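Local coordinates for enoyl-CoA hydratase/carnithine racemase (Thermus thermophilus JL-18, PDB 6SL9), which probably isomerises a CoA-thioester intermediate of phenylacetic acid catabolism to oxepin-CoA, as a PaaG enzyme of the crotonase family, at residues 31-36 with 82-87; 109-114 with 141-146; 15-20 with 38-43; 27-32 with 64-69. All blocks are in the same frame, centred on the assembly; numbering follows the deposited sequence. Where two conformers were deposited one is given.

Contact 1: residues 31-36 with 82-87; sequences ELLDAL and RRYNRV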
loop_
_atom_site.group_PDB
_atom_site.type_symbol
_atom_site.label_atom_id
_atom_site.label_comp_id
_atom_site.label_asym_id
_atom_site.label_seq_id
_atom_site.Cartn_x
_atom_site.Cartn_y
_atom_site.Cartn_z
ATOM N N GLU A 31 11.681 -12.293 28.954
ATOM C CA GLU A 31 10.840 -12.252 30.160
ATOM C C GLU A 31 9.688 -11.243 29.999
ATOM O O GLU A 31 8.532 -11.538 30.334
ATOM C CB GLU A 31 11.709 -11.921 31.347
ATOM C CG GLU A 31 10.897 -11.818 32.618
ATOM C CD GLU A 31 11.640 -11.374 33.879
ATOM O OE1 GLU A 31 12.871 -11.035 33.779
ATOM O OE2 GLU A 31 10.988 -11.390 34.936
ATOM N N LEU A 32 10.015 -10.057 29.547
ATOM C CA LEU A 32 9.001 -9.024 29.291
ATOM C C LEU A 32 7.975 -9.506 28.282
ATOM O O LEU A 32 6.766 -9.321 28.484
ATOM C CB LEU A 32 9.630 -7.673 28.958
ATOM C CG LEU A 32 8.654 -6.534 28.701
ATOM C CD1 LEU A 32 9.357 -5.203 28.989
ATOM C CD2 LEU A 32 8.155 -6.510 27.279
ATOM N N LEU A 33 8.438 -10.126 27.222
ATOM C CA LEU A 33 7.527 -10.612 26.162
ATOM C C LEU A 33 6.632 -11.711 26.685
ATOM O O LEU A 33 5.416 -11.712 26.346
ATOM C CB LEU A 33 8.355 -11.048 24.971
ATOM C CG LEU A 33 9.034 -9.911 24.215
ATOM C CD1 LEU A 33 9.991 -10.436 23.153
ATOM C CD2 LEU A 33 8.004 -8.996 23.570
ATOM N N ASP A 34 7.158 -12.626 27.542
ATOM C CA ASP A 34 6.259 -13.629 28.133
ATOM C C ASP A 34 5.166 -12.921 28.962
ATOM O O ASP A 34 4.027 -13.358 28.944
ATOM C CB ASP A 34 7.049 -14.600 28.981
ATOM C CG ASP A 34 7.860 -15.610 28.170
ATOM O OD1 ASP A 34 7.606 -15.779 26.977
ATOM O OD2 ASP A 34 8.666 -16.319 28.814
ATOM N N ALA A 35 5.533 -11.889 29.727
ATOM C CA ALA A 35 4.571 -11.169 30.575
ATOM C C ALA A 35 3.573 -10.415 29.688
ATOM O O ALA A 35 2.380 -10.344 30.025
ATOM C CB ALA A 35 5.290 -10.295 31.560
ATOM N N LEU A 36 4.006 -9.855 28.566
ATOM C CA LEU A 36 3.100 -9.154 27.661
ATOM C C LEU A 36 2.102 -10.134 27.042
ATOM O O LEU A 36 0.890 -9.863 27.029
ATOM C CB LEU A 36 3.905 -8.431 26.597
ATOM C CG LEU A 36 3.079 -7.672 25.546
ATOM C CD1 LEU A 36 2.152 -6.647 26.193
ATOM C CD2 LEU A 36 3.987 -6.978 24.515
ATOM N N ARG A 82 11.855 -17.165 16.575
ATOM C CA ARG A 82 10.851 -18.222 16.446
ATOM C C ARG A 82 10.153 -18.417 17.782
ATOM O O ARG A 82 8.941 -18.683 17.813
ATOM C CB ARG A 82 11.455 -19.543 15.942
ATOM C CG ARG A 82 11.697 -19.500 14.445
ATOM C CD ARG A 82 12.172 -20.875 13.941
ATOM N NE ARG A 82 12.499 -20.874 12.529
ATOM C CZ ARG A 82 11.624 -20.852 11.508
ATOM N NH1 ARG A 82 10.325 -20.854 11.752
ATOM N NH2 ARG A 82 12.073 -20.824 10.249
ATOM N N ARG A 83 10.893 -18.345 18.878
ATOM C CA ARG A 83 10.279 -18.502 20.219
ATOM C C ARG A 83 9.338 -17.342 20.516
ATOM O O ARG A 83 8.243 -17.609 21.028
ATOM C CB ARG A 83 11.377 -18.634 21.257
ATOM C CG ARG A 83 10.867 -18.640 22.673
ATOM C CD ARG A 83 9.831 -19.692 22.982
ATOM N NE ARG A 83 9.337 -19.513 24.349
ATOM C CZ ARG A 83 8.459 -18.576 24.740
ATOM N NH1 ARG A 83 7.827 -17.789 23.886
ATOM N NH2 ARG A 83 8.145 -18.517 26.002
ATOM N N TYR A 84 9.766 -16.105 20.314
ATOM C CA TYR A 84 8.992 -14.934 20.793
ATOM C C TYR A 84 8.046 -14.358 19.729
ATOM O O TYR A 84 7.201 -13.537 20.100
ATOM C CB TYR A 84 9.886 -13.888 21.423
ATOM C CG TYR A 84 10.532 -14.445 22.670
ATOM C CD1 TYR A 84 9.792 -14.629 23.815
ATOM C CD2 TYR A 84 11.854 -14.874 22.697
ATOM C CE1 TYR A 84 10.353 -15.224 24.936
ATOM C CE2 TYR A 84 12.426 -15.401 23.838
ATOM C CZ TYR A 84 11.665 -15.624 24.950
ATOM O OH TYR A 84 12.263 -16.177 26.038
ATOM N N ASN A 85 8.012 -14.927 18.514
ATOM C CA ASN A 85 7.106 -14.391 17.463
ATOM C C ASN A 85 5.657 -14.627 17.865
ATOM O O ASN A 85 4.795 -13.910 17.387
ATOM C CB ASN A 85 7.444 -14.934 16.060
ATOM C CG ASN A 85 8.546 -14.205 15.334
ATOM O OD1 ASN A 85 8.833 -13.050 15.624
ATOM N ND2 ASN A 85 9.139 -14.847 14.327
ATOM N N ARG A 86 5.400 -15.563 18.766
ATOM C CA ARG A 86 4.018 -15.777 19.231
ATOM C C ARG A 86 3.436 -14.484 19.840
ATOM O O ARG A 86 2.207 -14.331 19.896
ATOM C CB ARG A 86 3.901 -16.996 20.128
ATOM C CG ARG A 86 4.639 -16.791 21.428
ATOM C CD ARG A 86 4.665 -18.087 22.239
ATOM N NE ARG A 86 5.477 -19.227 21.753
ATOM C CZ ARG A 86 5.767 -20.281 22.551
ATOM N NH1 ARG A 86 5.175 -20.350 23.722
ATOM N NH2 ARG A 86 6.537 -21.268 22.164
ATOM N N VAL A 87 4.258 -13.638 20.411
ATOM C CA VAL A 87 3.719 -12.393 20.997
ATOM C C VAL A 87 3.181 -11.457 19.915
ATOM O O VAL A 87 2.141 -10.811 20.091
ATOM C CB VAL A 87 4.774 -11.755 21.889
ATOM C CG1 VAL A 87 4.146 -10.624 22.678
ATOM C CG2 VAL A 87 5.334 -12.796 22.850
HETATM O O HOH W 1 10.777 -17.379 27.936
#
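Leu-33 and Val-87 bring the helical segments 31-36 and 82-87 closest, with CA atoms 6.7 Å apart, axes 9.4 Å apart and an angle of 35° between their directions. The apolar half of the contact centres on Leu-33. Its CD1 lies 3.9 Å from Tyr-84 CB, near the root of the ring. Its CB touches both Tyr-84 CD1 and Val-87 CG2. Val-87 CG2 packs 3.7 Å from Leu-33 O, and CG1 of the same valine turns to Leu-36 CD2. The polar half lies beside these apolar groups. Asp-34 and Arg-83 form a salt bridge, with NH2 of Arg-83 3.0 Å from OD1 of Asp-34. This bond is bent, with an N-H...O angle of 136°. The donor comes in on the syn side of the carboxylate. Asp-34 OD1 also sits at the edge of the Tyr-84 ring, 3.5 Å from CE1. A water joins Asp-34 OD2 to Tyr-84 OH. Arg-83 CG, anti to the backbone N (chi1 173°), lies over the centre of the Tyr-84 ring, and the bend at chi2 turns the rest of the chain toward Asp-34. One face of the Arg-83 guanidinium meets Tyr-84 CE1 and the opposite face Arg-86 NH1, both toward the rim. Such packing, apolar within and charged at the border, joins two successive crossover helices, 30-45 and 77-93, of the crotonase fold.

Contact 2: residues 109-114 with 141-146; sequences AGMSLA and SGLSFL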
loop_
_atom_site.group_PDB
_atom_site.type_symbol
_atom_site.label_atom_id
_atom_site.label_comp_id
_atom_site.label_asym_id
_atom_site.label_seq_id
_atom_site.Cartn_x
_atom_site.Cartn_y
_atom_site.Cartn_z
ATOM N N ALA A 109 12.361 -2.895 18.012
ATOM C CA ALA A 109 11.146 -3.672 18.343
ATOM C C ALA A 109 10.168 -2.853 19.164
ATOM O O ALA A 109 8.993 -3.186 19.202
ATOM C CB ALA A 109 11.472 -4.960 19.014
ATOM N N GLY A 110 10.615 -1.783 19.808
ATOM C CA GLY A 110 9.656 -0.885 20.475
ATOM C C GLY A 110 8.770 -0.182 19.451
ATOM O O GLY A 110 7.589 0.029 19.699
ATOM N N MET A 111 9.361 0.217 18.314
ATOM C CA MET A 111 8.581 0.773 17.192
ATOM C C MET A 111 7.663 -0.327 16.634
ATOM O O MET A 111 6.482 -0.061 16.395
ATOM C CB MET A 111 9.502 1.330 16.117
ATOM C CG MET A 111 8.780 1.844 14.927
ATOM S SD MET A 111 9.895 2.819 13.904
ATOM C CE MET A 111 8.819 3.261 12.541
ATOM N N SER A 112 8.181 -1.540 16.431
ATOM C CA SER A 112 7.338 -2.659 15.977
ATOM C C SER A 112 6.107 -2.811 16.854
ATOM O O SER A 112 4.970 -2.863 16.336
ATOM C CB SER A 112 8.124 -3.973 15.931
ATOM O OG SER A 112 9.363 -3.854 15.221
ATOM N N LEU A 113 6.307 -2.859 18.176
ATOM C CA LEU A 113 5.199 -3.105 19.112
ATOM C C LEU A 113 4.187 -1.963 19.028
ATOM O O LEU A 113 2.989 -2.169 18.997
ATOM C CB LEU A 113 5.759 -3.292 20.542
ATOM C CG LEU A 113 6.477 -4.622 20.817
ATOM C CD1 LEU A 113 6.954 -4.701 22.267
ATOM C CD2 LEU A 113 5.590 -5.844 20.582
ATOM N N ALA A 114 4.674 -0.703 18.972
ATOM C CA ALA A 114 3.773 0.460 18.964
ATOM C C ALA A 114 2.873 0.381 17.730
ATOM O O ALA A 114 1.678 0.744 17.781
ATOM C CB ALA A 114 4.581 1.725 18.942
ATOM N N SER A 141 10.025 -8.463 14.475
ATOM C CA SER A 141 8.820 -8.310 15.291
ATOM C C SER A 141 7.669 -7.741 14.459
ATOM O O SER A 141 6.763 -7.036 15.009
ATOM C CB SER A 141 9.119 -7.485 16.538
ATOM O OG SER A 141 10.256 -7.964 17.210
ATOM N N GLY A 142 7.618 -8.087 13.186
ATOM C CA GLY A 142 6.569 -7.675 12.283
ATOM C C GLY A 142 6.775 -6.309 11.641
ATOM O O GLY A 142 5.889 -5.917 10.863
ATOM N N LEU A 143 7.898 -5.640 11.913
ATOM C CA LEU A 143 8.045 -4.281 11.346
ATOM C C LEU A 143 8.139 -4.390 9.818
ATOM O O LEU A 143 7.692 -3.435 9.126
ATOM C CB LEU A 143 9.275 -3.613 11.927
ATOM C CG LEU A 143 9.472 -2.139 11.506
ATOM C CD1 LEU A 143 8.288 -1.304 11.932
ATOM C CD2 LEU A 143 10.761 -1.636 12.120
ATOM N N SER A 144 8.726 -5.463 9.253
ATOM C CA SER A 144 8.830 -5.532 7.784
ATOM C C SER A 144 7.442 -5.730 7.135
ATOM O O SER A 144 7.310 -5.418 5.957
ATOM C CB SER A 144 9.785 -6.598 7.331
ATOM O OG SER A 144 9.263 -7.904 7.452
ATOM N N PHE A 145 6.508 -6.270 7.877
ATOM C CA PHE A 145 5.102 -6.467 7.454
ATOM C C PHE A 145 4.382 -5.145 7.594
ATOM O O PHE A 145 3.757 -4.666 6.634
ATOM C CB PHE A 145 4.560 -7.614 8.277
ATOM C CG PHE A 145 3.101 -7.918 8.023
ATOM C CD1 PHE A 145 2.113 -7.269 8.742
ATOM C CD2 PHE A 145 2.695 -8.912 7.152
ATOM C CE1 PHE A 145 0.781 -7.502 8.498
ATOM C CE2 PHE A 145 1.341 -9.228 6.967
ATOM C CZ PHE A 145 0.375 -8.516 7.650
ATOM N N LEU A 146 4.402 -4.579 8.788
ATOM C CA LEU A 146 3.579 -3.404 9.061
ATOM C C LEU A 146 4.046 -2.153 8.364
ATOM O O LEU A 146 3.211 -1.390 7.874
ATOM C CB LEU A 146 3.574 -3.133 10.574
ATOM C CG LEU A 146 2.690 -4.007 11.451
ATOM C CD1 LEU A 146 2.869 -3.547 12.877
ATOM C CD2 LEU A 146 1.224 -3.904 11.054
#
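This is a buried contact, centred on two serines and an alanine and flanked by leucines, between the first turns of helix 109-115 and the turn that leads into helix 143-151. Ser-112 is the centre. Its CB lies 3.7 Å from Ser-141 CB and 3.5 Å from Ser-141 O. Its OG comes to 3.3 Å from Leu-143 CB, but bonds elsewhere: it donates to the backbone oxygen of Asp-140. With chi1 at -50°, OG lies beside its own backbone N and points back along the helix. Ala-109, one turn earlier, sets its CB 3.7 Å from Ser-141 OG. In crotonase-family enzymes the start of the helix that corresponds to 109-115 borders the oxyanion hole, so the contact probably lies next to the active site. Ser-141 and Gly-142 both have positive phi, which turns the chain into the next helix. Gly-142 is the N-cap, and its O accepts from Leu-146 N at 2.9 Å. Leu-143 reaches Met-111 CG loosely with its CD1, 4.4 Å away. Leu-146 CD1 rests on Ser-112 O. Glu-227 of the second subunit accepts bonds from Gly-142 N and Ser-144 OG, which ties this turn to the assembly.

Contact 3: residues 15-20 with 38-43; sequences LVLTLN and AALKEG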
loop_
_atom_site.group_PDB
_atom_site.type_symbol
_atom_site.label_atom_id
_atom_site.label_comp_id
_atom_site.label_asym_id
_atom_site.label_seq_id
_atom_site.Cartn_x
_atom_site.Cartn_y
_atom_site.Cartn_z
ATOM N N LEU A 15 -8.503 -2.674 29.625
ATOM C CA LEU A 15 -7.292 -3.164 30.298
ATOM C C LEU A 15 -6.131 -2.270 29.834
ATOM O O LEU A 15 -5.790 -2.311 28.674
ATOM C CB LEU A 15 -7.062 -4.643 30.010
ATOM C CG LEU A 15 -5.803 -5.227 30.620
ATOM C CD1 LEU A 15 -5.838 -5.211 32.130
ATOM C CD2 LEU A 15 -5.584 -6.647 30.151
ATOM N N VAL A 16 -5.516 -1.590 30.792
ATOM C CA VAL A 16 -4.363 -0.717 30.551
ATOM C C VAL A 16 -3.098 -1.492 30.895
ATOM O O VAL A 16 -2.934 -1.931 32.063
ATOM C CB VAL A 16 -4.480 0.573 31.352
ATOM C CG1 VAL A 16 -3.296 1.467 30.982
ATOM C CG2 VAL A 16 -5.766 1.323 31.119
ATOM N N LEU A 17 -2.269 -1.641 29.897
ATOM C CA LEU A 17 -0.961 -2.326 30.003
ATOM C C LEU A 17 0.159 -1.308 29.880
ATOM O O LEU A 17 0.166 -0.547 28.921
ATOM C CB LEU A 17 -0.824 -3.386 28.914
ATOM C CG LEU A 17 -1.913 -4.465 28.923
ATOM C CD1 LEU A 17 -1.679 -5.500 27.835
ATOM C CD2 LEU A 17 -2.061 -5.139 30.302
ATOM N N THR A 18 1.102 -1.335 30.805
ATOM C CA THR A 18 2.206 -0.381 30.816
ATOM C C THR A 18 3.512 -1.147 30.848
ATOM O O THR A 18 3.782 -1.870 31.827
ATOM C CB THR A 18 2.072 0.620 31.961
ATOM O OG1 THR A 18 0.786 1.214 31.971
ATOM C CG2 THR A 18 3.154 1.678 31.876
ATOM N N LEU A 19 4.311 -0.952 29.806
ATOM C CA LEU A 19 5.696 -1.465 29.802
ATOM C C LEU A 19 6.450 -0.795 30.960
ATOM O O LEU A 19 6.476 0.463 31.049
ATOM C CB LEU A 19 6.413 -1.181 28.468
ATOM C CG LEU A 19 5.657 -1.622 27.217
ATOM C CD1 LEU A 19 6.434 -1.194 26.016
ATOM C CD2 LEU A 19 5.370 -3.091 27.202
ATOM N N ASN A 20 7.097 -1.595 31.816
ATOM C CA ASN A 20 7.578 -1.037 33.104
ATOM C C ASN A 20 8.999 -1.517 33.399
ATOM O O ASN A 20 9.245 -2.214 34.389
ATOM C CB ASN A 20 6.621 -1.421 34.221
ATOM C CG ASN A 20 6.988 -0.729 35.507
ATOM O OD1 ASN A 20 7.415 0.428 35.458
ATOM N ND2 ASN A 20 6.766 -1.398 36.640
ATOM N N ALA A 38 1.116 -12.958 28.328
ATOM C CA ALA A 38 0.201 -13.400 29.376
ATOM C C ALA A 38 -0.865 -12.319 29.612
ATOM O O ALA A 38 -2.051 -12.658 29.859
ATOM C CB ALA A 38 0.944 -13.746 30.645
ATOM N N ALA A 39 -0.478 -11.049 29.604
ATOM C CA ALA A 39 -1.420 -9.943 29.871
ATOM C C ALA A 39 -2.414 -9.812 28.717
ATOM O O ALA A 39 -3.590 -9.571 28.952
ATOM C CB ALA A 39 -0.668 -8.681 30.072
ATOM N N LEU A 40 -1.943 -9.905 27.470
ATOM C CA LEU A 40 -2.848 -9.901 26.286
ATOM C C LEU A 40 -3.839 -11.058 26.350
ATOM O O LEU A 40 -5.052 -10.861 26.150
ATOM C CB LEU A 40 -2.029 -9.974 24.991
ATOM C CG LEU A 40 -1.114 -8.799 24.708
ATOM C CD1 LEU A 40 -0.160 -9.140 23.582
ATOM C CD2 LEU A 40 -1.884 -7.526 24.395
ATOM N N LYS A 41 -3.313 -12.223 26.692
ATOM C CA LYS A 41 -4.197 -13.401 26.839
ATOM C C LYS A 41 -5.253 -13.166 27.934
ATOM O O LYS A 41 -6.427 -13.497 27.743
ATOM C CB LYS A 41 -3.339 -14.622 27.115
ATOM C CG LYS A 41 -4.096 -15.939 27.199
ATOM C CD LYS A 41 -3.185 -17.014 27.698
ATOM C CE LYS A 41 -3.863 -18.358 27.803
ATOM N NZ LYS A 41 -3.007 -19.330 28.510
ATOM N N GLU A 42 -4.823 -12.663 29.091
ATOM C CA GLU A 42 -5.780 -12.429 30.205
ATOM C C GLU A 42 -6.830 -11.408 29.766
ATOM O O GLU A 42 -7.999 -11.613 30.052
ATOM C CB GLU A 42 -5.043 -11.870 31.448
ATOM C CG GLU A 42 -5.898 -11.609 32.670
ATOM C CD GLU A 42 -5.026 -11.377 33.915
ATOM O OE1 GLU A 42 -4.853 -10.223 34.270
ATOM O OE2 GLU A 42 -4.444 -12.363 34.437
ATOM N N GLY A 43 -6.403 -10.338 29.094
ATOM C CA GLY A 43 -7.353 -9.338 28.640
ATOM C C GLY A 43 -8.334 -9.901 27.632
ATOM O O GLY A 43 -9.523 -9.566 27.685
#
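Leu-17 lays both of its methyl groups against the CB of Ala-39. Leu-17 CD2 is 3.8 Å and CD1 4.0 Å from Ala-39 CB. The same CD1 also meets Leu-40 CD2 at 4.0 Å. The base of Leu-40 points away from the strand, and only the branch at its tip turns back to Leu-17. Leu-17 has CG anti to its carbonyl carbon (chi1 -58°), which sets the fork of the side chain across the alanine. Two residues earlier on the same strand face, Leu-15 repeats the approach further along the helix. Its CD2 lies 3.6 Å from the bare CA of Gly-43 and 3.7 Å from Ala-39 O. Here the glycine lets the leucine methyl settle directly on the helix backbone. The strand 15-19 and the helix 38-43 run almost exactly antiparallel, at 177°, with axes 9.9 Å apart. They are the first two elements of the beta-alpha-beta unit formed by strand 14-19, helix 30-45 and strand 51-56. Strands 14-19 and 51-56 are parallel neighbours in the sheet, so the helix lies against the pair it connects, and Leu-40 also touches Leu-52. No hydrogen bond links the two segments. Between them the cohesion is therefore van der Waals contact of leucine methyls with alanine and glycine, probably helped by the burial of these apolar groups.

Contact 4: residues 27-32 with 64-69; sequences AITGEL and GQDLTE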
loop_
_atom_site.group_PDB
_atom_site.type_symbol
_atom_site.label_atom_id
_atom_site.label_comp_id
_atom_site.label_asym_id
_atom_site.label_seq_id
_atom_site.Cartn_x
_atom_site.Cartn_y
_atom_site.Cartn_z
ATOM N N ALA A 27 13.257 -1.529 27.712
ATOM C CA ALA A 27 13.932 -2.413 26.762
ATOM C C ALA A 27 13.286 -3.787 26.819
ATOM O O ALA A 27 12.951 -4.281 27.898
ATOM C CB ALA A 27 15.386 -2.417 27.056
ATOM N N ILE A 28 13.171 -4.392 25.645
ATOM C CA ILE A 28 12.466 -5.685 25.475
ATOM C C ILE A 28 13.383 -6.866 25.812
ATOM O O ILE A 28 14.517 -6.935 25.337
ATOM C CB ILE A 28 11.870 -5.758 24.065
ATOM C CG1 ILE A 28 10.732 -4.741 23.924
ATOM C CG2 ILE A 28 11.442 -7.183 23.728
ATOM C CD1 ILE A 28 10.344 -4.452 22.497
ATOM N N THR A 29 12.859 -7.805 26.586
ATOM C CA THR A 29 13.499 -9.099 26.868
ATOM C C THR A 29 12.470 -10.202 26.698
ATOM O O THR A 29 11.259 -9.946 26.709
ATOM C CB THR A 29 14.068 -9.163 28.278
ATOM O OG1 THR A 29 12.972 -9.045 29.192
ATOM C CG2 THR A 29 15.162 -8.170 28.469
ATOM N N GLY A 30 12.966 -11.428 26.634
ATOM C CA GLY A 30 12.049 -12.584 26.570
ATOM C C GLY A 30 11.150 -12.603 27.775
ATOM O O GLY A 30 9.985 -12.945 27.660
ATOM N N GLU A 31 11.681 -12.293 28.954
ATOM C CA GLU A 31 10.840 -12.252 30.160
ATOM C C GLU A 31 9.688 -11.243 29.999
ATOM O O GLU A 31 8.532 -11.538 30.334
ATOM C CB GLU A 31 11.709 -11.921 31.347
ATOM C CG GLU A 31 10.897 -11.818 32.618
ATOM C CD GLU A 31 11.640 -11.374 33.879
ATOM O OE1 GLU A 31 12.871 -11.035 33.779
ATOM O OE2 GLU A 31 10.988 -11.390 34.936
ATOM N N LEU A 32 10.015 -10.057 29.547
ATOM C CA LEU A 32 9.001 -9.024 29.291
ATOM C C LEU A 32 7.975 -9.506 28.282
ATOM O O LEU A 32 6.766 -9.321 28.484
ATOM C CB LEU A 32 9.630 -7.673 28.958
ATOM C CG LEU A 32 8.654 -6.534 28.701
ATOM C CD1 LEU A 32 9.357 -5.203 28.989
ATOM C CD2 LEU A 32 8.155 -6.510 27.279
ATOM N N GLY A 64 13.422 -0.787 22.431
ATOM C CA GLY A 64 13.618 -2.032 21.681
ATOM C C GLY A 64 14.440 -3.017 22.463
ATOM O O GLY A 64 14.520 -2.968 23.684
ATOM N N GLN A 65 14.987 -4.002 21.759
ATOM C CA GLN A 65 15.640 -5.158 22.378
ATOM C C GLN A 65 16.735 -4.728 23.319
ATOM O O GLN A 65 17.607 -3.924 22.947
ATOM C CB GLN A 65 16.248 -6.060 21.309
ATOM C CG GLN A 65 17.075 -7.191 21.872
ATOM C CD GLN A 65 16.259 -8.225 22.605
ATOM O OE1 GLN A 65 15.171 -8.626 22.186
ATOM N NE2 GLN A 65 16.754 -8.691 23.760
ATOM N N ASP A 66 16.745 -5.345 24.513
ATOM C CA ASP A 66 17.864 -5.240 25.455
ATOM C C ASP A 66 19.050 -6.075 24.926
ATOM O O ASP A 66 18.969 -7.303 24.967
ATOM C CB ASP A 66 17.408 -5.714 26.817
ATOM C CG ASP A 66 18.433 -5.597 27.907
ATOM O OD1 ASP A 66 19.589 -5.276 27.605
ATOM O OD2 ASP A 66 18.059 -5.960 29.052
ATOM N N LEU A 67 20.117 -5.438 24.468
ATOM C CA LEU A 67 21.250 -6.207 23.884
ATOM C C LEU A 67 21.970 -7.082 24.918
ATOM O O LEU A 67 22.631 -8.034 24.514
ATOM C CB LEU A 67 22.216 -5.221 23.222
ATOM C CG LEU A 67 21.570 -4.370 22.115
ATOM C CD1 LEU A 67 22.539 -3.372 21.541
ATOM C CD2 LEU A 67 20.999 -5.246 21.025
ATOM N N THR A 68 21.772 -6.811 26.202
ATOM C CA THR A 68 22.411 -7.583 27.295
ATOM C C THR A 68 21.710 -8.929 27.493
ATOM O O THR A 68 22.320 -9.801 28.131
ATOM C CB THR A 68 22.502 -6.771 28.577
ATOM O OG1 THR A 68 21.190 -6.804 29.159
ATOM C CG2 THR A 68 23.029 -5.381 28.311
ATOM N N GLU A 69 20.546 -9.165 26.877
ATOM C CA GLU A 69 19.890 -10.491 27.028
ATOM C C GLU A 69 20.785 -11.621 26.516
ATOM O O GLU A 69 20.669 -12.728 26.987
ATOM C CB GLU A 69 18.548 -10.468 26.307
ATOM C CG GLU A 69 17.740 -11.731 26.543
ATOM C CD GLU A 69 16.308 -11.750 26.019
ATOM O OE1 GLU A 69 15.627 -12.746 26.211
ATOM O OE2 GLU A 69 15.886 -10.824 25.449
HETATM O O HOH W 2 14.619 -12.457 29.420
#
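A single beta bridge and the capped start of helix 30-45 join these segments. In crotonases the loop corresponding to 64-69 directly follows an oxyanion-hole region. Ile-28 forms the bridge opposite Gln-65. Its N donates to Gly-64 O at 2.8 Å, and its O accepts from Asp-66 N at 2.9 Å in a nearly straight bond (177°). Ala-27 CA makes a CH...O contact with Gly-64 O. Thr-29 is the N-cap, its OG1 accepting from Leu-32 N at 3.1 Å. Its CG2 lies alongside Asp-66, 3.7 Å from OD2. Glu-69 reaches across with an extended chain, and its OE1 takes the N-H of Gly-30 at 3.0 Å from above the carboxylate plane. The bend of Gln-65 at chi2 (68°) brings its amide back to this acid, where NE2 donates to Glu-69 OE2 at 2.9 Å, on the anti side, and also to Asp-66 O. Asp-66 OD1 closes an Asx turn by accepting from Thr-68 N, with Thr-68 OG1 as a second donor. Asp-66 OD2 pairs with Arg-21. A carboxylate at the helix start, held by an amide, would probably be favoured by the helix dipole and so fasten the loop to the helix.

Contacts 1, 3 and 4 all use helix 30-45. Contact 4 fixes its start, contact 1 sets one side of it against helix 77-93, and contact 3 lays its later turns on the sheet. Contacts 2 and 3 are buried, whereas contacts 1 and 4 are only partly so. The chemistry follows: contact 3 is apolar, and contact 2 packs serines, an alanine and leucines without a direct hydrogen bond. Contact 1 adds a salt bridge and a water at its border, and contact 4 relies on backbone and carboxylate bonds. In the conformer given, Ile-28 of contact 4 touches Leu-33 of contact 1 and Leu-113 and Ala-109 of contact 2. Contacts 1, 2 and 4 also meet the second subunit.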